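Local coordinates for protein putative enoyl-CoA hydratase/isomerase (Acinetobacter baumannii, PDB 3FDU) that probably hydrates or isomerises enoyl-CoA thioesters as a crotonase-family enzyme, at residues A[146-151]-A[226-231]; A[95-100]-A[216-221]. The protein carries 4 engineered substitutions. All coordinates share one frame; numbering follows the deposited sequence.

Contact 1: A[146-151]-A[226-231]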
loop_
_atom_site.group_PDB
_atom_site.type_symbol
_atom_site.label_atom_id
_atom_site.label_comp_id
_atom_site.label_asym_id
_atom_site.label_seq_id
_atom_site.Cartn_x
_atom_site.Cartn_y
_atom_site.Cartn_z
ATOM N N GLY A 146 15.190 -4.251 -2.424
ATOM C CA GLY A 146 14.184 -3.420 -3.044
ATOM C C GLY A 146 13.208 -2.877 -2.032
ATOM O O GLY A 146 12.186 -2.319 -2.408
ATOM N N ALA A 147 13.532 -3.025 -0.743
ATOM C CA ALA A 147 12.611 -2.692 0.326
ATOM C C ALA A 147 12.287 -1.208 0.377
ATOM O O ALA A 147 11.178 -0.829 0.792
ATOM C CB ALA A 147 13.189 -3.160 1.698
ATOM N N SER A 148 13.230 -0.356 -0.040
ATOM C CA SER A 148 12.908 1.077 -0.104
ATOM C C SER A 148 11.680 1.344 -0.962
ATOM O O SER A 148 11.005 2.344 -0.752
ATOM C CB SER A 148 14.083 1.939 -0.608
ATOM O OG SER A 148 14.484 1.503 -1.904
ATOM N N GLN A 149 11.371 0.463 -1.905
ATOM C CA GLN A 149 10.159 0.614 -2.702
ATOM C C GLN A 149 9.101 -0.451 -2.415
ATOM O O GLN A 149 7.936 -0.100 -2.241
ATOM C CB GLN A 149 10.472 0.681 -4.239
ATOM C CG GLN A 149 11.208 1.967 -4.615
ATOM C CD GLN A 149 11.486 2.067 -6.131
ATOM O OE1 GLN A 149 10.757 1.506 -6.929
ATOM N NE2 GLN A 149 12.549 2.770 -6.499
ATOM N N LEU A 150 9.502 -1.723 -2.359
ATOM C CA LEU A 150 8.567 -2.830 -2.077
ATOM C C LEU A 150 7.916 -2.792 -0.690
ATOM O O LEU A 150 6.716 -3.098 -0.564
ATOM C CB LEU A 150 9.230 -4.196 -2.282
ATOM C CG LEU A 150 9.803 -4.441 -3.690
ATOM C CD1 LEU A 150 10.496 -5.817 -3.655
ATOM C CD2 LEU A 150 8.706 -4.396 -4.721
ATOM N N LEU A 151 8.675 -2.424 0.344
ATOM C CA LEU A 151 8.050 -2.337 1.693
ATOM C C LEU A 151 7.113 -1.109 1.764
ATOM O O LEU A 151 6.063 -1.152 2.375
ATOM C CB LEU A 151 9.141 -2.217 2.810
ATOM C CG LEU A 151 8.576 -2.334 4.242
ATOM C CD1 LEU A 151 7.894 -3.704 4.480
ATOM C CD2 LEU A 151 9.690 -2.118 5.316
ATOM N N ASP A 226 19.424 -3.241 -7.583
ATOM C CA ASP A 226 20.813 -2.929 -8.027
ATOM C C ASP A 226 21.250 -1.553 -7.552
ATOM O O ASP A 226 22.377 -1.368 -7.143
ATOM C CB ASP A 226 20.954 -3.059 -9.550
ATOM C CG ASP A 226 21.029 -4.544 -10.028
ATOM O OD1 ASP A 226 21.353 -5.486 -9.264
ATOM O OD2 ASP A 226 20.782 -4.788 -11.214
ATOM N N HIS A 227 20.347 -0.592 -7.579
ATOM C CA HIS A 227 20.737 0.761 -7.219
ATOM C C HIS A 227 20.849 0.838 -5.677
ATOM O O HIS A 227 21.713 1.521 -5.124
ATOM C CB HIS A 227 19.718 1.778 -7.745
ATOM C CG HIS A 227 19.877 3.130 -7.137
ATOM N ND1 HIS A 227 21.073 3.829 -7.193
ATOM C CD2 HIS A 227 19.029 3.885 -6.394
ATOM C CE1 HIS A 227 20.941 4.972 -6.548
ATOM N NE2 HIS A 227 19.711 5.033 -6.052
ATOM N N GLU A 228 19.967 0.129 -4.983
ATOM C CA GLU A 228 20.139 -0.022 -3.525
ATOM C C GLU A 228 21.501 -0.638 -3.209
ATOM O O GLU A 228 22.189 -0.201 -2.262
ATOM C CB GLU A 228 19.061 -0.929 -2.935
ATOM C CG GLU A 228 17.726 -0.220 -2.702
ATOM C CD GLU A 228 16.706 -1.131 -1.974
ATOM O OE1 GLU A 228 17.029 -2.334 -1.788
ATOM O OE2 GLU A 228 15.604 -0.634 -1.601
ATOM N N ALA A 229 21.869 -1.668 -3.968
ATOM C CA ALA A 229 23.102 -2.406 -3.712
ATOM C C ALA A 229 24.287 -1.449 -3.809
ATOM O O ALA A 229 25.233 -1.542 -3.053
ATOM C CB ALA A 229 23.261 -3.589 -4.730
ATOM N N GLU A 230 24.227 -0.503 -4.726
ATOM C CA GLU A 230 25.333 0.466 -4.866
ATOM C C GLU A 230 25.488 1.349 -3.611
ATOM O O GLU A 230 26.595 1.504 -3.028
ATOM C CB GLU A 230 25.107 1.296 -6.155
ATOM C CG GLU A 230 26.136 2.403 -6.362
ATOM C CD GLU A 230 26.066 3.001 -7.793
ATOM O OE1 GLU A 230 27.115 3.507 -8.229
ATOM O OE2 GLU A 230 25.004 2.955 -8.467
ATOM N N ILE A 231 24.365 1.883 -3.149
ATOM C CA ILE A 231 24.352 2.653 -1.915
ATOM C C ILE A 231 24.779 1.811 -0.685
ATOM O O ILE A 231 25.528 2.288 0.166
ATOM C CB ILE A 231 22.970 3.328 -1.701
ATOM C CG1 ILE A 231 22.789 4.381 -2.826
ATOM C CG2 ILE A 231 22.839 3.904 -0.202
ATOM C CD1 ILE A 231 21.398 4.938 -2.916
#
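Glu228 lays its carboxylate over the start of helix 147-155, where it meets the backbone N-H of Gly146 and both the N-H and the hydroxyl of Ser148. The two helix segments run at 134° with their axes 10.9 Å apart, and the Glu228 side chain bridges part of that distance. A chi1 of -80° swings its CG to the side away from the carbonyl carbon, and the chain beyond is stretched out, which carries the acid across. Glu228 OE1 takes the N-H of the N-cap residue, from Gly146 N at 2.7 Å, a donor standing above the carboxylate plane. Glu228 OE2 accepts from Ser148 N at 2.9 Å, with the donor nitrogen almost in line with the C-O bond. Ser148 OG also donates to Glu228 OE2; the modelled 2.4 Å is too short to be taken literally. An acid from a separate helix thus takes up N-H groups of a helix N-terminus, where the helix dipole would probably help hold negative charge. Within helix 147-155 itself, the carbonyl of Gly146 accepts from both Gln149 N and Leu150 N as the first turn closes. Cys224, on helix 218-236 as well, packs against Ser148 and Gln149, Leu213 of the second subunit packs against Ser148 and Ile231, and Leu151 is turned to Ala160 and Leu164 of helix 157-166.

Contact 2: A[95-100]-A[216-221]. With SO4 (sulfate ion), chain G.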
loop_
_atom_site.group_PDB
_atom_site.type_symbol
_atom_site.label_atom_id
_atom_site.label_comp_id
_atom_site.label_asym_id
_atom_site.label_seq_id
_atom_site.Cartn_x
_atom_site.Cartn_y
_atom_site.Cartn_z
ATOM N N ALA A 95 15.232 -14.897 -6.358
ATOM C CA ALA A 95 13.929 -15.037 -5.787
ATOM C C ALA A 95 12.913 -14.171 -6.543
ATOM O O ALA A 95 11.871 -14.673 -6.934
ATOM C CB ALA A 95 13.966 -14.708 -4.271
ATOM N N ALA A 96 13.235 -12.894 -6.776
ATOM C CA ALA A 96 12.322 -12.022 -7.515
ATOM C C ALA A 96 11.948 -12.588 -8.892
ATOM O O ALA A 96 10.796 -12.434 -9.326
ATOM C CB ALA A 96 12.902 -10.585 -7.668
ATOM N N ARG A 97 12.903 -13.233 -9.572
ATOM C CA ARG A 97 12.669 -13.734 -10.946
ATOM C C ARG A 97 12.028 -15.144 -11.034
ATOM O O ARG A 97 11.597 -15.540 -12.114
ATOM C CB ARG A 97 13.976 -13.750 -11.764
ATOM C CG ARG A 97 14.507 -12.386 -12.152
ATOM C CD ARG A 97 15.948 -12.496 -12.634
ATOM N NE ARG A 97 16.315 -11.304 -13.400
ATOM C CZ ARG A 97 17.500 -10.707 -13.364
ATOM N NH1 ARG A 97 17.711 -9.634 -14.127
ATOM N NH2 ARG A 97 18.465 -11.159 -12.568
ATOM N N LEU A 98 12.003 -15.916 -9.944
ATOM C CA LEU A 98 11.337 -17.242 -9.961
ATOM C C LEU A 98 9.922 -17.134 -10.583
ATOM O O LEU A 98 9.092 -16.340 -10.156
ATOM C CB LEU A 98 11.284 -17.826 -8.550
ATOM C CG LEU A 98 10.672 -19.221 -8.412
ATOM C CD1 LEU A 98 11.518 -20.258 -9.140
ATOM C CD2 LEU A 98 10.532 -19.584 -6.935
ATOM N N SER A 99 9.667 -17.891 -11.637
ATOM C CA SER A 99 8.411 -17.700 -12.378
ATOM C C SER A 99 7.299 -18.483 -11.691
ATOM O O SER A 99 6.096 -18.269 -11.928
ATOM C CB SER A 99 8.617 -18.199 -13.859
ATOM O OG SER A 99 8.411 -19.617 -13.883
ATOM N N LYS A 100 7.698 -19.419 -10.831
ATOM C CA LYS A 100 6.751 -20.307 -10.190
ATOM C C LYS A 100 6.380 -19.748 -8.807
ATOM O O LYS A 100 7.093 -18.883 -8.306
ATOM C CB LYS A 100 7.377 -21.709 -10.027
ATOM C CG LYS A 100 7.669 -22.361 -11.439
ATOM C CD LYS A 100 8.579 -23.640 -11.371
ATOM C CE LYS A 100 8.761 -24.216 -12.830
ATOM N NZ LYS A 100 9.607 -25.460 -12.676
ATOM N N HIS A 216 4.597 -7.414 -13.728
ATOM C CA HIS A 216 4.835 -6.773 -15.005
ATOM C C HIS A 216 6.013 -5.798 -14.873
ATOM O O HIS A 216 6.635 -5.545 -15.857
ATOM C CB HIS A 216 3.593 -5.980 -15.464
ATOM C CG HIS A 216 3.289 -4.801 -14.578
ATOM N ND1 HIS A 216 3.598 -3.503 -14.931
ATOM C CD2 HIS A 216 2.707 -4.723 -13.350
ATOM C CE1 HIS A 216 3.237 -2.678 -13.963
ATOM N NE2 HIS A 216 2.677 -3.387 -13.000
ATOM N N ASP A 217 6.291 -5.249 -13.676
ATOM C CA ASP A 217 7.416 -4.289 -13.468
ATOM C C ASP A 217 8.695 -4.932 -12.942
ATOM O O ASP A 217 9.539 -4.239 -12.349
ATOM C CB ASP A 217 7.006 -3.192 -12.489
ATOM C CG ASP A 217 6.530 -3.763 -11.157
ATOM O OD1 ASP A 217 6.254 -4.995 -11.077
ATOM O OD2 ASP A 217 6.417 -2.984 -10.195
ATOM N N LEU A 218 8.859 -6.237 -13.167
ATOM C CA LEU A 218 10.050 -6.963 -12.708
ATOM C C LEU A 218 11.350 -6.229 -13.035
ATOM O O LEU A 218 12.276 -6.160 -12.186
ATOM C CB LEU A 218 10.081 -8.412 -13.257
ATOM C CG LEU A 218 11.208 -9.378 -12.806
ATOM C CD1 LEU A 218 11.335 -9.458 -11.254
ATOM C CD2 LEU A 218 11.035 -10.816 -13.394
ATOM N N ASP A 219 11.445 -5.673 -14.256
ATOM C CA ASP A 219 12.684 -4.977 -14.660
ATOM C C ASP A 219 12.984 -3.813 -13.751
ATOM O O ASP A 219 14.148 -3.635 -13.357
ATOM C CB ASP A 219 12.619 -4.463 -16.101
ATOM C CG ASP A 219 12.789 -5.561 -17.119
ATOM O OD1 ASP A 219 13.256 -6.670 -16.761
ATOM O OD2 ASP A 219 12.450 -5.307 -18.312
ATOM N N GLN A 220 11.962 -3.040 -13.404
ATOM C CA GLN A 220 12.137 -1.940 -12.437
ATOM C C GLN A 220 12.486 -2.398 -11.014
ATOM O O GLN A 220 13.189 -1.682 -10.293
ATOM C CB GLN A 220 10.883 -1.054 -12.337
ATOM C CG GLN A 220 10.597 -0.214 -13.561
ATOM C CD GLN A 220 10.515 -1.045 -14.854
ATOM O OE1 GLN A 220 11.287 -0.814 -15.794
ATOM N NE2 GLN A 220 9.581 -2.010 -14.908
ATOM N N ILE A 221 11.932 -3.537 -10.591
ATOM C CA ILE A 221 12.273 -4.137 -9.281
ATOM C C ILE A 221 13.768 -4.529 -9.281
ATOM O O ILE A 221 14.517 -4.271 -8.330
ATOM C CB ILE A 221 11.353 -5.366 -8.978
ATOM C CG1 ILE A 221 9.893 -4.893 -8.828
ATOM C CG2 ILE A 221 11.828 -6.193 -7.711
ATOM C CD1 ILE A 221 8.927 -6.131 -8.655
HETATM S S SO4 G . 21.467 -9.876 -13.036
HETATM O O1 SO4 G . 20.503 -8.871 -13.512
HETATM O O2 SO4 G . 22.749 -9.702 -13.701
HETATM O O3 SO4 G . 21.627 -9.816 -11.584
HETATM O O4 SO4 G . 20.911 -11.208 -13.296
HETATM O O HOH W 1 16.044 -7.228 -15.510
#
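The chain near the C-terminal end of helix 87-97 comes up against the start of helix 218-236, with Arg97 and Leu218 nearest in the backbone at 7.5 Å between their CA atoms. Within the crotonase fold the end of one helix here packs on the first turn of another, and Leu218 carries most of the contact. Holding CG anti to the backbone N (chi1 -176°) sends the branched end of Leu218 across to the other segment, where its two methyls divide the work. Leu218 CD1 lies 3.6 Å from Ala96 O and 4.1 Å from Ala96 CB, so it covers both the carbonyl and the methyl of that alanine. Leu218 CD2 rests on the aliphatic root of the arginine, 4.0 Å from Arg97 CG, and the two side chains cross at about a right angle. The carbonyl of Ala96 keeps a polar partner of its own, the ammonium of Lys215.

Past this apolar patch Arg97 runs on, extended from CG to NE, and turns its guanidinium edge to a sulfate ion, with the sulfur in the guanidinium plane. The straightest bond runs from Arg97 NH1 to sulfate O1, 3.0 Å at an N-H...O angle of 156°. NH2 adds weaker, more bent bonds to O1 and to O4, although Arg97 NH2 and sulfate O4 are only 2.6 Å apart. Lys93 binds the same anion, which probably came from the crystallisation liquor. Asp219 has its carboxylate too far from the arginine for a direct salt bridge, and one water joins them: it accepts from Arg97 NH1 at 3.2 Å and donates to Asp219 OD1 at 3.1 Å.

In the fold
Both contacts are made by helix 218-236: contact 2 at its first turn, contact 1 further along. Their centres are 14 Å apart, yet they touch directly, Leu150 CD1 packing on Ile221 CG2 at 4.3 Å. In the sequence 95-100 comes first, then 146-151, and this one later helix ties both together. Lys93 makes a polar connection too: it pairs with Asp226, two residues before Glu228 on the same helix, and also binds the sulfate held by Arg97. That ion, at contact 2, is no evidence of a substrate site. The trimer relates the contacts again, since Gln149 of contact 1 packs on His216 of the second subunit, and His216 of contact 2 on Gln149 of the third.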